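Local coordinates for nitrogenase molybdenum-iron protein beta chain (Clostridium pasteurianum, PDB 5VQ3) that forms, with the alpha chain, the molybdenum-iron component of nitrogenase, which reduces dinitrogen to ammonia, and shares an [8Fe-7S] cluster with that chain, at residues B[297-302]-B[428-433]. Residues are numbered along the deposited sequence; the frame is centred on the assembly and turned at random.
With FE2 (Fe (II) ion), chain H.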
ATOM      1  N   GLY B 297     -18.604  13.874  -2.064  1.00 20.75           N
ATOM      2  CA  GLY B 297     -19.179  13.082  -3.188  1.00 20.84           C
ATOM      3  C   GLY B 297     -18.193  12.090  -3.814  1.00 19.09           C
ATOM      4  O   GLY B 297     -18.607  11.011  -4.253  1.00 19.70           O
ATOM      5  N   GLN B 298     -16.916  12.463  -3.880  1.00 19.67           N
ATOM      6  CA  GLN B 298     -15.864  11.527  -4.301  1.00 18.79           C
ATOM      7  C   GLN B 298     -15.687  10.373  -3.308  1.00 21.30           C
ATOM      8  O   GLN B 298     -15.496   9.227  -3.716  1.00 21.19           O
ATOM      9  CB  GLN B 298     -14.532  12.246  -4.506  1.00 17.95           C
ATOM     10  CG  GLN B 298     -14.551  13.197  -5.708  1.00 20.23           C
ATOM     11  CD  GLN B 298     -13.295  14.012  -5.807  1.00 23.25           C
ATOM     12  OE1 GLN B 298     -12.808  14.508  -4.804  1.00 24.16           O
ATOM     13  NE2 GLN B 298     -12.763  14.165  -7.013  1.00 24.92           N
ATOM     14  N   LEU B 299     -15.728  10.672  -2.005  1.00 19.88           N
ATOM     15  CA  LEU B 299     -15.708   9.621  -1.002  1.00 19.57           C
ATOM     16  C   LEU B 299     -16.874   8.664  -1.179  1.00 19.31           C
ATOM     17  O   LEU B 299     -16.699   7.443  -1.160  1.00 19.05           O
ATOM     18  CB  LEU B 299     -15.710  10.209   0.423  1.00 19.56           C
ATOM     19  CG  LEU B 299     -15.904   9.243   1.548  1.00 19.30           C
ATOM     20  CD1 LEU B 299     -14.766   8.229   1.601  1.00 20.30           C
ATOM     21  CD2 LEU B 299     -16.046   9.996   2.834  1.00 18.70           C
ATOM     22  N   ILE B 300     -18.077   9.214  -1.282  1.00 19.12           N
ATOM     23  CA  ILE B 300     -19.261   8.389  -1.460  1.00 20.49           C
ATOM     24  C   ILE B 300     -19.123   7.551  -2.746  1.00 20.40           C
ATOM     25  O   ILE B 300     -19.435   6.382  -2.733  1.00 19.04           O
ATOM     26  CB  ILE B 300     -20.537   9.231  -1.521  1.00 22.82           C
ATOM     27  CG1 ILE B 300     -20.743  10.030  -0.218  1.00 20.88           C
ATOM     28  CG2 ILE B 300     -21.717   8.323  -1.826  1.00 23.14           C
ATOM     29  CD1 ILE B 300     -20.938   9.168   1.005  1.00 25.15           C
ATOM     30  N   ASP B 301     -18.624   8.148  -3.830  1.00 18.04           N
ATOM     31  CA  ASP B 301     -18.416   7.445  -5.109  1.00 18.14           C
ATOM     32  C   ASP B 301     -17.472   6.240  -4.883  1.00 17.65           C
ATOM     33  O   ASP B 301     -17.716   5.140  -5.374  1.00 19.43           O
ATOM     34  CB  ASP B 301     -17.824   8.361  -6.136  1.00 19.58           C
ATOM     35  CG  ASP B 301     -17.829   7.755  -7.539  1.00 19.49           C
ATOM     36  OD1 ASP B 301     -18.888   7.802  -8.175  1.00 22.26           O
ATOM     37  OD2 ASP B 301     -16.784   7.250  -7.980  1.00 20.10           O
ATOM     38  N   LEU B 302     -16.429   6.484  -4.128  1.00 17.61           N
ATOM     39  CA  LEU B 302     -15.441   5.456  -3.812  1.00 17.97           C
ATOM     40  C   LEU B 302     -16.006   4.328  -2.943  1.00 17.62           C
ATOM     41  O   LEU B 302     -15.779   3.123  -3.227  1.00 18.53           O
ATOM     42  CB  LEU B 302     -14.232   6.116  -3.133  1.00 18.38           C
ATOM     43  CG  LEU B 302     -13.094   5.169  -2.763  1.00 18.66           C
ATOM     44  CD1 LEU B 302     -12.575   4.458  -3.983  1.00 21.56           C
ATOM     45  CD2 LEU B 302     -11.990   5.926  -2.050  1.00 18.46           C
ATOM     46  N   LYS B 428     -11.103  13.862   2.642  1.00 21.43           N
ATOM     47  CA  LYS B 428      -9.814  13.491   2.041  1.00 24.11           C
ATOM     48  C   LYS B 428      -9.141  12.333   2.781  1.00 21.16           C
ATOM     49  O   LYS B 428      -8.608  11.404   2.171  1.00 20.86           O
ATOM     50  CB  LYS B 428      -8.890  14.717   2.030  1.00 32.06           C
ATOM     51  CG  LYS B 428      -7.475  14.449   1.540  1.00 43.91           C
ATOM     52  CD  LYS B 428      -6.559  15.678   1.613  1.00 52.43           C
ATOM     53  CE  LYS B 428      -7.068  16.820   0.746  1.00 61.06           C
ATOM     54  NZ  LYS B 428      -6.047  17.896   0.675  1.00 83.60           N
ATOM     55  N   GLY B 429      -9.109  12.402   4.109  1.00 19.39           N
ATOM     56  CA  GLY B 429      -8.534  11.336   4.917  1.00 19.62           C
ATOM     57  C   GLY B 429      -9.303  10.027   4.778  1.00 17.76           C
ATOM     58  O   GLY B 429      -8.723   8.945   4.790  1.00 19.39           O
ATOM     59  N   ALA B 430     -10.604  10.136   4.673  1.00 19.00           N
ATOM     60  CA  ALA B 430     -11.462   8.963   4.505  1.00 17.91           C
ATOM     61  C   ALA B 430     -11.162   8.241   3.202  1.00 18.75           C
ATOM     62  O   ALA B 430     -11.093   7.021   3.150  1.00 19.42           O
ATOM     63  CB  ALA B 430     -12.915   9.384   4.533  1.00 17.30           C
ATOM     64  N   ILE B 431     -10.964   9.013   2.142  1.00 17.14           N
ATOM     65  CA  ILE B 431     -10.553   8.453   0.861  1.00 20.21           C
ATOM     66  C   ILE B 431      -9.235   7.687   1.006  1.00 19.51           C
ATOM     67  O   ILE B 431      -9.128   6.558   0.530  1.00 19.16           O
ATOM     68  CB  ILE B 431     -10.446   9.565  -0.181  1.00 19.59           C
ATOM     69  CG1 ILE B 431     -11.837  10.024  -0.606  1.00 24.51           C
ATOM     70  CG2 ILE B 431      -9.637   9.111  -1.357  1.00 21.18           C
ATOM     71  CD1 ILE B 431     -11.835  11.317  -1.399  1.00 23.16           C
ATOM     72  N   ARG B 432      -8.244   8.283   1.681  1.00 18.15           N
ATOM     73  CA  ARG B 432      -6.964   7.608   1.893  1.00 20.04           C
ATOM     74  C   ARG B 432      -7.168   6.296   2.650  1.00 19.36           C
ATOM     75  O   ARG B 432      -6.507   5.293   2.356  1.00 19.91           O
ATOM     76  CB  ARG B 432      -5.967   8.475   2.685  1.00 23.27           C
ATOM     77  CG  ARG B 432      -5.523   9.766   2.012  1.00 32.43           C
ATOM     78  CD  ARG B 432      -4.711   9.529   0.760  1.00 38.39           C
ATOM     79  NE  ARG B 432      -3.280   9.767   0.935  1.00 52.59           N
ATOM     80  CZ  ARG B 432      -2.375   8.830   1.193  1.00 49.86           C
ATOM     81  NH1 ARG B 432      -2.719   7.558   1.362  1.00 66.43           N
ATOM     82  NH2 ARG B 432      -1.111   9.172   1.297  1.00 45.85           N
ATOM     83  N   LEU B 433      -8.012   6.310   3.677  1.00 17.44           N
ATOM     84  CA  LEU B 433      -8.312   5.089   4.417  1.00 20.48           C
ATOM     85  C   LEU B 433      -8.949   4.003   3.578  1.00 20.13           C
ATOM     86  O   LEU B 433      -8.585   2.837   3.699  1.00 18.72           O
ATOM     87  CB  LEU B 433      -9.219   5.353   5.627  1.00 20.09           C
ATOM     88  CG  LEU B 433      -8.538   6.051   6.818  1.00 24.75           C
ATOM     89  CD1 LEU B 433      -9.589   6.529   7.792  1.00 21.65           C
ATOM     90  CD2 LEU B 433      -7.562   5.081   7.494  1.00 28.90           C
TER
HETATM   91 FE   FE2 H 501     -16.571   6.095  -9.748  0.50 16.85          FE
HETATM   92  O   HOH W   1     -18.593   5.670  -9.863  1.00 22.18           O
HETATM   93  O   HOH W   2     -14.561   6.567  -9.650  1.00 19.26           O
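The CG1 of Ile431 lies against the backbone of Leu299, 3.9 Å from its CA. Because CG1 stands anti to the carbonyl carbon (chi1 -74°), it reaches across to Leu299, and CD1 turns along helix 290-305 toward its N-terminal end, 4.2 Å from Gln298 CB, while the CG2 branch is left for Leu302. There Leu302 CD2 comes within 4.0 Å of Ile431 CG2, the two side chains meeting at a slant. Leu299 in turn straddles a methyl: its CD2 sits 3.6 Å from Ala430 CB and its CD1 3.7 Å from the same carbon, a fork closed over the small residue. All five touching residues are buried. No hydrogen bond joins the segments; the contact is van der Waals packing, mainly between aliphatic groups, with Leu302 CD2 also 3.9 Å from Ile431 O.

Polar groups look elsewhere. The NE2 of Gln298 donates to the carbonyl of Asp209 of the second beta subunit. Asp301 takes no part in the packing; its OD2 binds an iron(II) ion at 2.1 Å, together with two waters, Asp305, and Glu62 and the Lys61 carbonyl of the second beta subunit. OD1, which does not bind the iron, accepts a hydrogen bond from water 1, itself an iron ligand, pairs with Thr212 of the second beta subunit and forms a salt bridge with a basic side chain of an alpha chain.

The axes of segments 297-302 and 428-433 approach to 9.2 Å at 20°, so here helices 290-305 and 426-448 run side by side in nearly the same direction. One flank of helix 290-305 thus packs within the subunit, while another supplies an intersubunit iron site, away from the cluster ligands.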